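Local coordinates for protein cycloalternan-forming enzyme (Listeria monocytogenes serovar 1/2a, PDB 5F7U) that is a multidomain carbohydrate-active enzyme, built round a family 31 glycosyl hydrolase TIM barrel flanked by beta-rich domains and a family 6 carbohydrate-binding module, at residues Trp55-Gly59 / Val60-Asn64; Ile260-Arg263 / Gly264-Val267; Asn551-Gly555 / Gln556-Asn560; Pro728-Val731 / Asn732-Asp735; Ala923-Asp926 / Ala927-Ile931. The protein carries 1 engineered substitution. One frame throughout, in Å; residues are numbered along the deposited sequence.

Contact 1 of 5, residues Trp55-Gly59 / Val60-Asn64; sequences WTKNG and VAQEN
Chi1 of 66° sets Trp55 CG between its own backbone N and carbonyl carbon, and Gln62, bent at chi2 (-64°), folds its chain across the indole. The two meet in a tight beta hairpin of the E-set-like N-terminal domain, where strands 49-57 and 60-73 are joined by a type I' turn from Lys57 to Val60. Asn58 and Gly59 both take positive phi here, which asparagine and glycine adopt most readily; the Asn58 amide is held outside the turn by Glu91 and Asp90. Lys57 N donates to Val60 O (2.9 Å) and Val60 N returns a bond to Lys57 O (3.0 Å). Beyond the non-hydrogen-bonded pair Thr56-Ala61, Gln62 N donates to Trp55 O at 3.0 Å, nearly straight at 174°. A CH-pi contact places Gln62 CB over the five-membered ring, 3.6 Å from its centroid. The indole N-H turns to the chain beyond: Trp55 NE1 gives a bent bond to Glu63 O (2.9 Å). Glutamine suits the place because its methylenes lie over the indole while its amide is still able to bond. Gln62 NE2 donates to Val60 O at 3.0 Å, and it reaches that oxygen from the opposite face to Lys57 N.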
loop_
_atom_site.group_PDB
_atom_site.type_symbol
_atom_site.label_atom_id
_atom_site.label_comp_id
_atom_site.label_asym_id
_atom_site.label_seq_id
_atom_site.Cartn_x
_atom_site.Cartn_y
_atom_site.Cartn_z
ATOM N N TRP A 55 0.751 -12.187 50.427
ATOM C CA TRP A 55 1.783 -12.373 49.399
ATOM C C TRP A 55 3.054 -13.012 49.901
ATOM O O TRP A 55 3.311 -13.036 51.111
ATOM C CB TRP A 55 2.084 -11.035 48.693
ATOM C CG TRP A 55 2.716 -9.953 49.533
ATOM C CD1 TRP A 55 2.202 -9.360 50.661
ATOM C CD2 TRP A 55 3.962 -9.314 49.281
ATOM N NE1 TRP A 55 3.065 -8.407 51.135
ATOM C CE2 TRP A 55 4.145 -8.337 50.298
ATOM C CE3 TRP A 55 4.938 -9.452 48.282
ATOM C CZ2 TRP A 55 5.285 -7.520 50.363
ATOM C CZ3 TRP A 55 6.078 -8.641 48.344
ATOM C CH2 TRP A 55 6.235 -7.680 49.375
ATOM N N THR A 56 3.810 -13.560 48.955
ATOM C CA THR A 56 5.115 -14.165 49.225
ATOM C C THR A 56 6.151 -13.542 48.305
ATOM O O THR A 56 5.828 -13.096 47.194
ATOM C CB THR A 56 5.120 -15.700 49.026
ATOM O OG1 THR A 56 4.740 -16.007 47.681
ATOM C CG2 THR A 56 4.167 -16.399 49.991
ATOM N N LYS A 57 7.390 -13.501 48.778
ATOM C CA LYS A 57 8.517 -13.076 47.961
ATOM C C LYS A 57 9.526 -14.193 48.036
ATOM O O LYS A 57 9.983 -14.531 49.132
ATOM C CB LYS A 57 9.123 -11.775 48.492
ATOM C CG LYS A 57 10.437 -11.400 47.809
ATOM C CD LYS A 57 10.830 -9.959 48.063
ATOM C CE LYS A 57 11.410 -9.724 49.437
ATOM N NZ LYS A 57 12.175 -8.450 49.367
ATOM N N ASN A 58 9.861 -14.763 46.878
ATOM C CA ASN A 58 10.777 -15.908 46.789
ATOM C C ASN A 58 10.350 -17.060 47.711
ATOM O O ASN A 58 11.176 -17.715 48.350
ATOM C CB ASN A 58 12.224 -15.460 47.037
ATOM C CG ASN A 58 12.643 -14.350 46.091
ATOM O OD1 ASN A 58 12.353 -14.409 44.897
ATOM N ND2 ASN A 58 13.305 -13.327 46.620
ATOM N N GLY A 59 9.035 -17.278 47.751
ATOM C CA GLY A 59 8.410 -18.316 48.551
ATOM C C GLY A 59 8.198 -17.987 50.023
ATOM O O GLY A 59 7.628 -18.800 50.733
ATOM N N VAL A 60 8.668 -16.825 50.486
ATOM C CA VAL A 60 8.620 -16.456 51.914
ATOM C C VAL A 60 7.433 -15.538 52.136
ATOM O O VAL A 60 7.342 -14.489 51.502
ATOM C CB VAL A 60 9.923 -15.742 52.370
ATOM C CG1 VAL A 60 9.847 -15.299 53.834
ATOM C CG2 VAL A 60 11.128 -16.644 52.157
ATOM N N ALA A 61 6.541 -15.927 53.046
ATOM C CA ALA A 61 5.369 -15.118 53.379
ATOM C C ALA A 61 5.810 -13.755 53.909
ATOM O O ALA A 61 6.706 -13.668 54.761
ATOM C CB ALA A 61 4.498 -15.832 54.400
ATOM N N GLN A 62 5.213 -12.706 53.356
ATOM C CA GLN A 62 5.490 -11.327 53.744
ATOM C C GLN A 62 4.388 -10.806 54.645
ATOM O O GLN A 62 3.313 -11.402 54.702
ATOM C CB GLN A 62 5.571 -10.458 52.492
ATOM C CG GLN A 62 6.645 -10.903 51.506
ATOM C CD GLN A 62 8.020 -10.784 52.111
ATOM O OE1 GLN A 62 8.453 -9.690 52.457
ATOM N NE2 GLN A 62 8.704 -11.905 52.266
ATOM N N GLU A 63 4.636 -9.699 55.356
ATOM C CA GLU A 63 3.554 -9.042 56.078
ATOM C C GLU A 63 2.554 -8.504 55.063
ATOM O O GLU A 63 2.957 -7.983 54.004
ATOM C CB GLU A 63 4.053 -7.936 57.006
ATOM C CG GLU A 63 5.046 -8.392 58.091
ATOM C CD GLU A 63 4.554 -9.508 59.024
ATOM O OE1 GLU A 63 3.342 -9.610 59.344
ATOM O OE2 GLU A 63 5.414 -10.291 59.491
ATOM N N ASN A 64 1.266 -8.676 55.373
ATOM C CA ASN A 64 0.184 -8.195 54.495
ATOM C C ASN A 64 0.379 -6.727 54.182
ATOM O O ASN A 64 0.825 -5.973 55.048
ATOM C CB ASN A 64 -1.190 -8.328 55.158
ATOM C CG ASN A 64 -1.627 -9.764 55.382
ATOM O OD1 ASN A 64 -1.064 -10.710 54.842
ATOM N ND2 ASN A 64 -2.668 -9.922 56.182
HETATM O O HOH W 1 1.053 -11.541 53.194
#

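Contact 2 of 5, residues Ile260-Arg263 / Gly264-Val267; sequences INQR and GKDV
The amide oxygen of Gln262 has two carbon neighbours across the turn: Gln262 OE1 lies 3.4 Å from Lys265 CG and 3.5 Å from Val267 CG2. The chain that carries it is bent at chi2 (-66°), which curls the amide back over the start of the following strand instead of letting it run outward. Val267 lies across this curl at about a right angle, and its CG2 also touches Gln262 CB at 3.8 Å, so a buried branched side chain packs against the whole length of the glutamine. At the other end of the amide, Gln262 NE2 has a weak hydrogen bond to Asp258. The backbone beneath is a type II beta turn from Gln262 to Lys265, closed by Lys265 N donating to Gln262 O (3.0 Å). Gly264 occupies its third position, where at phi near 100° a beta carbon would collide with Arg263 O, and glycine carries none. The turn delivers the chain into strand 266-269 of the galactose mutarotase-like domain, which pairs with strand 307-311. An Asx turn overlaps the start of the beta turn: Asn261 OD1 accepts from Arg263 N at 3.1 Å, with the donor well above the carbonyl plane, and Asn261 OD1 also takes a bond from Phe250 N. The long cationic residues suit the turn because their stems pack locally while their ends travel. Lys265 CB rests 3.3 Å from Gln262 O before its ammonium leaves for a salt bridge with Glu282, and the extended chain of Arg263 carries its guanidinium to Glu248 O and Thr244.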
loop_
_atom_site.group_PDB
_atom_site.type_symbol
_atom_site.label_atom_id
_atom_site.label_comp_id
_atom_site.label_asym_id
_atom_site.label_seq_id
_atom_site.Cartn_x
_atom_site.Cartn_y
_atom_site.Cartn_z
ATOM N N ILE A 260 4.933 9.042 5.856
ATOM C CA ILE A 260 5.581 7.941 5.117
ATOM C C ILE A 260 7.017 7.647 5.579
ATOM O O ILE A 260 7.557 6.577 5.309
ATOM C CB ILE A 260 5.471 8.092 3.574
ATOM C CG1 ILE A 260 6.135 9.373 3.067
ATOM C CG2 ILE A 260 3.996 8.012 3.158
ATOM C CD1 ILE A 260 7.584 9.225 2.677
ATOM N N ASN A 261 7.638 8.615 6.247
ATOM C CA ASN A 261 8.994 8.459 6.751
ATOM C C ASN A 261 8.935 8.501 8.274
ATOM O O ASN A 261 8.684 9.544 8.857
ATOM C CB ASN A 261 9.875 9.583 6.198
ATOM C CG ASN A 261 11.282 9.580 6.778
ATOM O OD1 ASN A 261 11.650 8.728 7.601
ATOM N ND2 ASN A 261 12.071 10.561 6.369
ATOM N N GLN A 262 9.181 7.367 8.915
ATOM C CA GLN A 262 8.988 7.242 10.361
ATOM C C GLN A 262 10.146 7.762 11.206
ATOM O O GLN A 262 10.099 7.650 12.418
ATOM C CB GLN A 262 8.672 5.776 10.734
ATOM C CG GLN A 262 7.363 5.251 10.124
ATOM C CD GLN A 262 6.104 5.937 10.659
ATOM O OE1 GLN A 262 6.071 6.411 11.795
ATOM N NE2 GLN A 262 5.064 5.972 9.848
ATOM N N ARG A 263 11.171 8.360 10.598
ATOM C CA ARG A 263 12.253 8.926 11.423
ATOM C C ARG A 263 11.673 9.929 12.426
ATOM O O ARG A 263 10.899 10.789 12.055
ATOM C CB ARG A 263 13.369 9.562 10.585
ATOM C CG ARG A 263 14.645 9.783 11.406
ATOM C CD ARG A 263 15.669 10.696 10.719
ATOM N NE ARG A 263 16.874 10.722 11.538
ATOM C CZ ARG A 263 17.826 9.793 11.467
ATOM N NH1 ARG A 263 17.718 8.785 10.595
ATOM N NH2 ARG A 263 18.873 9.851 12.282
ATOM N N GLY A 264 12.045 9.766 13.692
ATOM C CA GLY A 264 11.558 10.587 14.795
ATOM C C GLY A 264 10.459 9.952 15.623
ATOM O O GLY A 264 10.161 10.453 16.716
ATOM N N LYS A 265 9.859 8.873 15.114
ATOM C CA LYS A 265 8.679 8.258 15.731
ATOM C C LYS A 265 9.036 6.976 16.483
ATOM O O LYS A 265 9.959 6.234 16.086
ATOM C CB LYS A 265 7.632 7.863 14.665
ATOM C CG LYS A 265 7.075 8.965 13.757
ATOM C CD LYS A 265 6.017 9.765 14.481
ATOM C CE LYS A 265 5.327 10.747 13.537
ATOM N NZ LYS A 265 4.661 11.783 14.375
ATOM N N ASP A 266 8.256 6.700 17.535
ATOM C CA ASP A 266 8.191 5.369 18.149
ATOM C C ASP A 266 7.029 4.656 17.493
ATOM O O ASP A 266 5.888 5.032 17.702
ATOM C CB ASP A 266 7.938 5.462 19.657
ATOM C CG ASP A 266 9.112 6.030 20.405
ATOM O OD1 ASP A 266 10.238 5.565 20.163
ATOM O OD2 ASP A 266 8.916 6.953 21.230
ATOM N N VAL A 267 7.325 3.639 16.698
ATOM C CA VAL A 267 6.312 2.961 15.879
ATOM C C VAL A 267 5.893 1.675 16.575
ATOM O O VAL A 267 6.734 0.821 16.857
ATOM C CB VAL A 267 6.856 2.631 14.473
ATOM C CG1 VAL A 267 5.751 2.058 13.611
ATOM C CG2 VAL A 267 7.450 3.872 13.805
#

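Contact 3 of 5, residues Asn551-Gly555 / Gln556-Asn560; sequences NGEKG and QEMRN
Backbone hydrogen bonds tie Lys554 and Gly555 to Met558 and Arg559, opening helix 555-577 of the TIM-barrel domain, the helix that lies between barrel strands 534-536 and 584-585. Lys554 stands at the N-cap: its O accepts from Met558 N at 3.0 Å, nearly along the C=O axis, and more weakly from Glu557 N. Gly555, buried in the first turn, gives its O to the next bond, from Arg559 N. Just upstream, Asn551 forms an Asx turn in which its OD1 accepts from Glu553 N (3.0 Å), in the loop that leads to the helix.

Two like charges lie close together. The carboxylates of Glu553 and Glu557 stack with planes only 9° apart and CD atoms 3.6 Å from each other, while Glu553 OE2 and Glu557 OE2 are 3.8 Å apart. The nearby helix N terminus may offset part of the repulsion, and the closeness of the two could raise the pKa of one of them.

Van der Waals contact comes from Met558, whose flexible thioether, bent at chi2 (-62°) and chi3, folds back over the loop. Met558 SD lies 3.3 Å from Glu553 OE1 and 3.8 Å from Asn551 ND2.

Finally, solvent makes a bridge: one water accepts from Lys554 N at 2.8 Å and donates to Glu557 OE1 at the same distance.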
loop_
_atom_site.group_PDB
_atom_site.type_symbol
_atom_site.label_atom_id
_atom_site.label_comp_id
_atom_site.label_asym_id
_atom_site.label_seq_id
_atom_site.Cartn_x
_atom_site.Cartn_y
_atom_site.Cartn_z
ATOM N N ASN A 551 -3.738 -23.457 18.809
ATOM C CA ASN A 551 -2.328 -23.633 18.490
ATOM C C ASN A 551 -1.425 -23.485 19.723
ATOM O O ASN A 551 -0.211 -23.551 19.601
ATOM C CB ASN A 551 -1.891 -22.700 17.337
ATOM C CG ASN A 551 -1.938 -21.212 17.702
ATOM O OD1 ASN A 551 -2.332 -20.831 18.807
ATOM N ND2 ASN A 551 -1.541 -20.371 16.766
ATOM N N GLY A 552 -2.021 -23.281 20.897
ATOM C CA GLY A 552 -1.273 -23.139 22.153
ATOM C C GLY A 552 -0.763 -21.731 22.422
ATOM O O GLY A 552 -0.315 -21.438 23.534
ATOM N N GLU A 553 -0.852 -20.858 21.419
ATOM C CA GLU A 553 -0.449 -19.461 21.563
ATOM C C GLU A 553 -1.485 -18.643 22.335
ATOM O O GLU A 553 -2.682 -18.969 22.366
ATOM C CB GLU A 553 -0.184 -18.812 20.201
ATOM C CG GLU A 553 0.953 -19.467 19.421
ATOM C CD GLU A 553 1.237 -18.787 18.097
ATOM O OE1 GLU A 553 0.683 -17.691 17.833
ATOM O OE2 GLU A 553 2.056 -19.326 17.321
ATOM N N LYS A 554 -0.992 -17.590 22.972
ATOM C CA LYS A 554 -1.839 -16.767 23.817
ATOM C C LYS A 554 -2.013 -15.354 23.253
ATOM O O LYS A 554 -1.579 -15.059 22.135
ATOM C CB LYS A 554 -1.375 -16.835 25.280
ATOM C CG LYS A 554 -1.645 -18.232 25.854
ATOM C CD LYS A 554 -1.141 -18.424 27.267
ATOM C CE LYS A 554 -1.475 -19.836 27.744
ATOM N NZ LYS A 554 -1.430 -19.934 29.229
ATOM N N GLY A 555 -2.693 -14.498 24.003
ATOM C CA GLY A 555 -3.186 -13.228 23.452
ATOM C C GLY A 555 -2.107 -12.268 22.999
ATOM O O GLY A 555 -2.327 -11.516 22.049
ATOM N N GLN A 556 -0.960 -12.252 23.672
ATOM C CA GLN A 556 0.129 -11.361 23.247
ATOM C C GLN A 556 0.644 -11.720 21.869
ATOM O O GLN A 556 0.903 -10.840 21.052
ATOM C CB GLN A 556 1.292 -11.407 24.224
ATOM C CG GLN A 556 0.999 -10.661 25.502
ATOM C CD GLN A 556 2.035 -10.982 26.545
ATOM O OE1 GLN A 556 2.012 -12.061 27.131
ATOM N NE2 GLN A 556 2.960 -10.062 26.772
ATOM N N GLU A 557 0.808 -13.012 21.636
ATOM C CA GLU A 557 1.355 -13.485 20.375
ATOM C C GLU A 557 0.320 -13.411 19.263
ATOM O O GLU A 557 0.650 -13.165 18.098
ATOM C CB GLU A 557 1.853 -14.923 20.527
ATOM C CG GLU A 557 2.835 -15.288 19.421
ATOM C CD GLU A 557 3.590 -16.565 19.679
ATOM O OE1 GLU A 557 3.299 -17.279 20.654
ATOM O OE2 GLU A 557 4.497 -16.855 18.869
ATOM N N MET A 558 -0.936 -13.624 19.626
ATOM C CA MET A 558 -1.986 -13.793 18.633
ATOM C C MET A 558 -2.698 -12.526 18.216
ATOM O O MET A 558 -3.321 -12.535 17.150
ATOM C CB MET A 558 -3.006 -14.834 19.098
ATOM C CG MET A 558 -2.563 -16.269 18.835
ATOM S SD MET A 558 -2.333 -16.669 17.089
ATOM C CE MET A 558 -3.959 -16.339 16.389
ATOM N N ARG A 559 -2.623 -11.456 19.010
ATOM C CA ARG A 559 -3.362 -10.241 18.632
ATOM C C ARG A 559 -3.079 -9.793 17.178
ATOM O O ARG A 559 -4.034 -9.585 16.404
ATOM C CB ARG A 559 -3.167 -9.069 19.594
ATOM C CG ARG A 559 -3.957 -7.864 19.086
ATOM C CD ARG A 559 -3.971 -6.727 20.051
ATOM N NE ARG A 559 -4.653 -5.565 19.475
ATOM C CZ ARG A 559 -5.946 -5.286 19.598
ATOM N NH1 ARG A 559 -6.789 -6.102 20.264
ATOM N NH2 ARG A 559 -6.410 -4.169 19.030
ATOM N N ASN A 560 -1.804 -9.659 16.796
ATOM C CA ASN A 560 -1.486 -9.174 15.452
ATOM C C ASN A 560 -1.773 -10.217 14.368
ATOM O O ASN A 560 -2.126 -9.873 13.231
ATOM C CB ASN A 560 -0.030 -8.707 15.351
ATOM C CG ASN A 560 0.240 -7.445 16.175
ATOM O OD1 ASN A 560 -0.686 -6.738 16.595
ATOM N ND2 ASN A 560 1.518 -7.140 16.381
HETATM O O HOH W 2 1.818 -17.390 23.020
#

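Contact 4 of 5, residues Pro728-Val731 / Asn732-Asp735; sequences PEDV and NARD
Arg734 reaches back to Pro728 and holds its carbonyl oxygen with two nitrogens. Both Arg734 NE and Arg734 NH2 lie 2.9 Å from Pro728 O, a side-on grip in which the oxygen sits in the guanidinium plane. A bend at chi2 (-75°) turns the long chain toward this target, and its CG passes 3.7 Å from Val731 O on the way. Arginine suits the place because one flat group can satisfy a carbonyl with two N-H groups at once. A water adds to the link, donating to Asp730 O at 2.8 Å and accepting weakly from Arg734 NE.

The backbone between these ends makes a tight turn with helical phi and psi at Val731 and Asn732, in a loop of the family 31 C-terminal domain between helix 723-726 and strand 740-742. Ala733 N closes it on Asp730 O (2.9 Å), its small methyl lying against Asp730.

Asn732 is held by the side chain of Asp730, as in an Asx turn: Asn732 N donates to Asp730 OD1 at 2.9 Å, on the anti side of the carboxylate. A second water donates to Asp730 OD1 and, at 2.7 Å, to Asn732 OD1, while Asp730 OD2 is hydrogen-bonded to the hydroxyl of Tyr762. Val731 is exposed and points its CB bond away from 732-735; its CG2, between the backbone N and the carbonyl carbon, lies 3.4 Å from Asn732 N.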
loop_
_atom_site.group_PDB
_atom_site.type_symbol
_atom_site.label_atom_id
_atom_site.label_comp_id
_atom_site.label_asym_id
_atom_site.label_seq_id
_atom_site.Cartn_x
_atom_site.Cartn_y
_atom_site.Cartn_z
ATOM N N PRO A 728 16.140 5.713 -4.635
ATOM C CA PRO A 728 16.516 5.868 -3.231
ATOM C C PRO A 728 17.658 6.838 -2.966
ATOM O O PRO A 728 17.744 7.368 -1.854
ATOM C CB PRO A 728 16.923 4.451 -2.813
ATOM C CG PRO A 728 17.285 3.767 -4.090
ATOM C CD PRO A 728 16.332 4.318 -5.095
ATOM N N GLU A 729 18.496 7.081 -3.971
ATOM C CA GLU A 729 19.630 8.007 -3.802
ATOM C C GLU A 729 19.239 9.451 -4.032
ATOM O O GLU A 729 20.013 10.361 -3.716
ATOM C CB GLU A 729 20.759 7.659 -4.762
ATOM C CG GLU A 729 21.319 6.266 -4.549
ATOM C CD GLU A 729 22.558 6.027 -5.363
ATOM O OE1 GLU A 729 22.754 6.733 -6.387
ATOM O OE2 GLU A 729 23.342 5.153 -4.965
ATOM N N ASP A 730 18.049 9.665 -4.579
ATOM C CA ASP A 730 17.600 11.005 -4.944
ATOM C C ASP A 730 17.115 11.758 -3.716
ATOM O O ASP A 730 16.037 11.473 -3.191
ATOM C CB ASP A 730 16.508 10.928 -6.003
ATOM C CG ASP A 730 16.177 12.293 -6.611
ATOM O OD1 ASP A 730 16.223 13.323 -5.890
ATOM O OD2 ASP A 730 15.851 12.327 -7.811
ATOM N N VAL A 731 17.904 12.745 -3.293
ATOM C CA VAL A 731 17.597 13.492 -2.059
ATOM C C VAL A 731 16.231 14.187 -2.081
ATOM O O VAL A 731 15.626 14.419 -1.021
ATOM C CB VAL A 731 18.722 14.470 -1.652
ATOM C CG1 VAL A 731 19.990 13.686 -1.350
ATOM C CG2 VAL A 731 18.974 15.505 -2.733
ATOM N N ASN A 732 15.743 14.511 -3.278
ATOM C CA ASN A 732 14.461 15.185 -3.383
ATOM C C ASN A 732 13.268 14.243 -3.287
ATOM O O ASN A 732 12.150 14.699 -3.141
ATOM C CB ASN A 732 14.371 16.015 -4.655
ATOM C CG ASN A 732 14.848 17.444 -4.434
ATOM O OD1 ASN A 732 15.937 17.777 -4.837
ATOM N ND2 ASN A 732 14.030 18.284 -3.742
ATOM N N ALA A 733 13.522 12.944 -3.421
ATOM C CA ALA A 733 12.457 11.922 -3.441
ATOM C C ALA A 733 12.103 11.415 -2.050
ATOM O O ALA A 733 11.091 10.740 -1.888
ATOM C CB ALA A 733 12.881 10.744 -4.314
ATOM N N ARG A 734 12.919 11.756 -1.061
ATOM C CA ARG A 734 12.923 11.061 0.237
ATOM C C ARG A 734 11.617 11.186 1.023
ATOM O O ARG A 734 11.169 10.209 1.634
ATOM C CB ARG A 734 14.104 11.526 1.100
ATOM C CG ARG A 734 15.466 11.071 0.567
ATOM C CD ARG A 734 15.646 9.583 0.860
ATOM N NE ARG A 734 16.891 9.030 0.338
ATOM C CZ ARG A 734 18.028 8.947 1.027
ATOM N NH1 ARG A 734 18.112 9.403 2.286
ATOM N NH2 ARG A 734 19.096 8.387 0.458
ATOM N N ASP A 735 11.006 12.370 1.000
ATOM C CA ASP A 735 9.874 12.610 1.891
ATOM C C ASP A 735 8.544 12.814 1.159
ATOM O O ASP A 735 7.516 13.077 1.797
ATOM C CB ASP A 735 10.160 13.819 2.799
ATOM C CG ASP A 735 11.374 13.613 3.705
ATOM O OD1 ASP A 735 11.524 12.552 4.340
ATOM O OD2 ASP A 735 12.174 14.547 3.815
HETATM O O HOH W 3 15.164 9.063 -2.169
HETATM O O HOH W 4 17.319 15.898 -6.279
#

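Contact 5 of 5, residues Ala923-Asp926 / Ala927-Ile931; sequences AAKD and AKQAI
Aliphatic contact dominates between Lys925 and Gln929, whose side chains cross at about a right angle. The methylenes of the lysine lie against the amide group, with Lys925 CD 3.7 Å from Gln929 CD and Lys925 CG 4.0 Å from the same carbon. With CG anti to the carbonyl carbon (chi1 -67°), Gln929 extends beyond CG and carries its amide across the lysine stem. Lysine suits the position: the hydrocarbon part shields a buried neighbour, and the ammonium runs on away from the loop.

Polar contact is less certain. Gln929 OE1 is placed 3.0 Å from Ala923 O, but the amide is probably turned over in the model; with it reversed, this may be a hydrogen bond. A glutamine is long enough to span the loop to it.

At the exposed bend the small Ala927 follows Asp926.

The loop leads from strand 917-922, in a five-stranded mixed sheet, to strand 929-934, in a six-stranded antiparallel one, so the chain passes between two sheets. Gln929 sits at this passage, touching Ala922 of the strand before as well as Leu867 and Ile888 of the strands on either side of its own.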
loop_
_atom_site.group_PDB
_atom_site.type_symbol
_atom_site.label_atom_id
_atom_site.label_comp_id
_atom_site.label_asym_id
_atom_site.label_seq_id
_atom_site.Cartn_x
_atom_site.Cartn_y
_atom_site.Cartn_z
ATOM N N ALA A 923 -1.912 -6.359 -38.239
ATOM C CA ALA A 923 -2.899 -7.433 -38.189
ATOM C C ALA A 923 -2.493 -8.492 -37.152
ATOM O O ALA A 923 -1.316 -8.609 -36.813
ATOM C CB ALA A 923 -3.055 -8.058 -39.573
ATOM N N ALA A 924 -3.464 -9.246 -36.645
ATOM C CA ALA A 924 -3.173 -10.401 -35.792
ATOM C C ALA A 924 -2.449 -11.453 -36.622
ATOM O O ALA A 924 -2.915 -11.817 -37.703
ATOM C CB ALA A 924 -4.454 -10.984 -35.198
ATOM N N LYS A 925 -1.304 -11.916 -36.134
ATOM C CA LYS A 925 -0.513 -12.961 -36.812
ATOM C C LYS A 925 0.096 -13.884 -35.772
ATOM O O LYS A 925 0.489 -13.436 -34.695
ATOM C CB LYS A 925 0.615 -12.356 -37.656
ATOM C CG LYS A 925 0.139 -11.706 -38.945
ATOM C CD LYS A 925 1.248 -11.533 -39.955
ATOM C CE LYS A 925 0.657 -11.018 -41.254
ATOM N NZ LYS A 925 1.413 -11.547 -42.423
ATOM N N ASP A 926 0.197 -15.165 -36.114
ATOM C CA ASP A 926 0.825 -16.148 -35.247
ATOM C C ASP A 926 2.356 -16.208 -35.442
ATOM O O ASP A 926 2.983 -17.281 -35.365
ATOM C CB ASP A 926 0.173 -17.516 -35.465
ATOM C CG ASP A 926 0.409 -18.472 -34.304
ATOM O OD1 ASP A 926 1.089 -18.095 -33.316
ATOM O OD2 ASP A 926 -0.097 -19.617 -34.380
ATOM N N ALA A 927 2.944 -15.048 -35.705
ATOM C CA ALA A 927 4.367 -14.900 -35.948
ATOM C C ALA A 927 4.789 -13.520 -35.489
ATOM O O ALA A 927 3.953 -12.618 -35.388
ATOM C CB ALA A 927 4.674 -15.070 -37.431
ATOM N N LYS A 928 6.083 -13.368 -35.212
ATOM C CA LYS A 928 6.678 -12.069 -34.881
ATOM C C LYS A 928 6.556 -11.122 -36.074
ATOM O O LYS A 928 6.599 -11.564 -37.229
ATOM C CB LYS A 928 8.149 -12.224 -34.503
ATOM C CG LYS A 928 8.403 -13.069 -33.255
ATOM C CD LYS A 928 9.885 -13.141 -32.865
ATOM C CE LYS A 928 10.494 -11.791 -32.454
ATOM N NZ LYS A 928 9.762 -10.991 -31.411
ATOM N N GLN A 929 6.381 -9.835 -35.792
ATOM C CA GLN A 929 6.296 -8.817 -36.843
ATOM C C GLN A 929 7.247 -7.682 -36.532
ATOM O O GLN A 929 7.271 -7.185 -35.411
ATOM C CB GLN A 929 4.867 -8.288 -37.006
ATOM C CG GLN A 929 3.896 -9.341 -37.543
ATOM C CD GLN A 929 2.516 -8.777 -37.755
ATOM O OE1 GLN A 929 1.678 -8.799 -36.848
ATOM N NE2 GLN A 929 2.269 -8.250 -38.947
ATOM N N ALA A 930 8.016 -7.275 -37.533
ATOM C CA ALA A 930 9.013 -6.220 -37.372
ATOM C C ALA A 930 8.482 -4.896 -37.932
ATOM O O ALA A 930 8.375 -4.735 -39.150
ATOM C CB ALA A 930 10.320 -6.631 -38.044
ATOM N N ILE A 931 8.152 -3.958 -37.040
ATOM C CA ILE A 931 7.570 -2.667 -37.425
ATOM C C ILE A 931 8.702 -1.644 -37.426
ATOM O O ILE A 931 9.463 -1.565 -36.463
ATOM C CB ILE A 931 6.448 -2.217 -36.446
ATOM C CG1 ILE A 931 5.275 -3.224 -36.445
ATOM C CG2 ILE A 931 5.957 -0.799 -36.767
ATOM C CD1 ILE A 931 4.294 -3.027 -35.293
#

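From the N terminus the five contacts follow one another in series, none nested in or crossing another, and each is local, with its two segments adjoining. Contact 1 closes a hairpin in the N-terminal domain; contact 2 turns the chain into a strand of the mutarotase-like domain; contact 3 starts a helix of the barrel; contact 4 shapes a loop of the family 31 C-terminal domain; at contact 5 the chain passes from one sheet to another. Contacts 2 and 4 touch although far apart in sequence: Asn261 ND2 and Asp735 OD1 lie 2.9 Å apart, a probable hydrogen bond joining their two domains. Contacts 1 and 5 are farthest apart, with centres about 88 Å from each other.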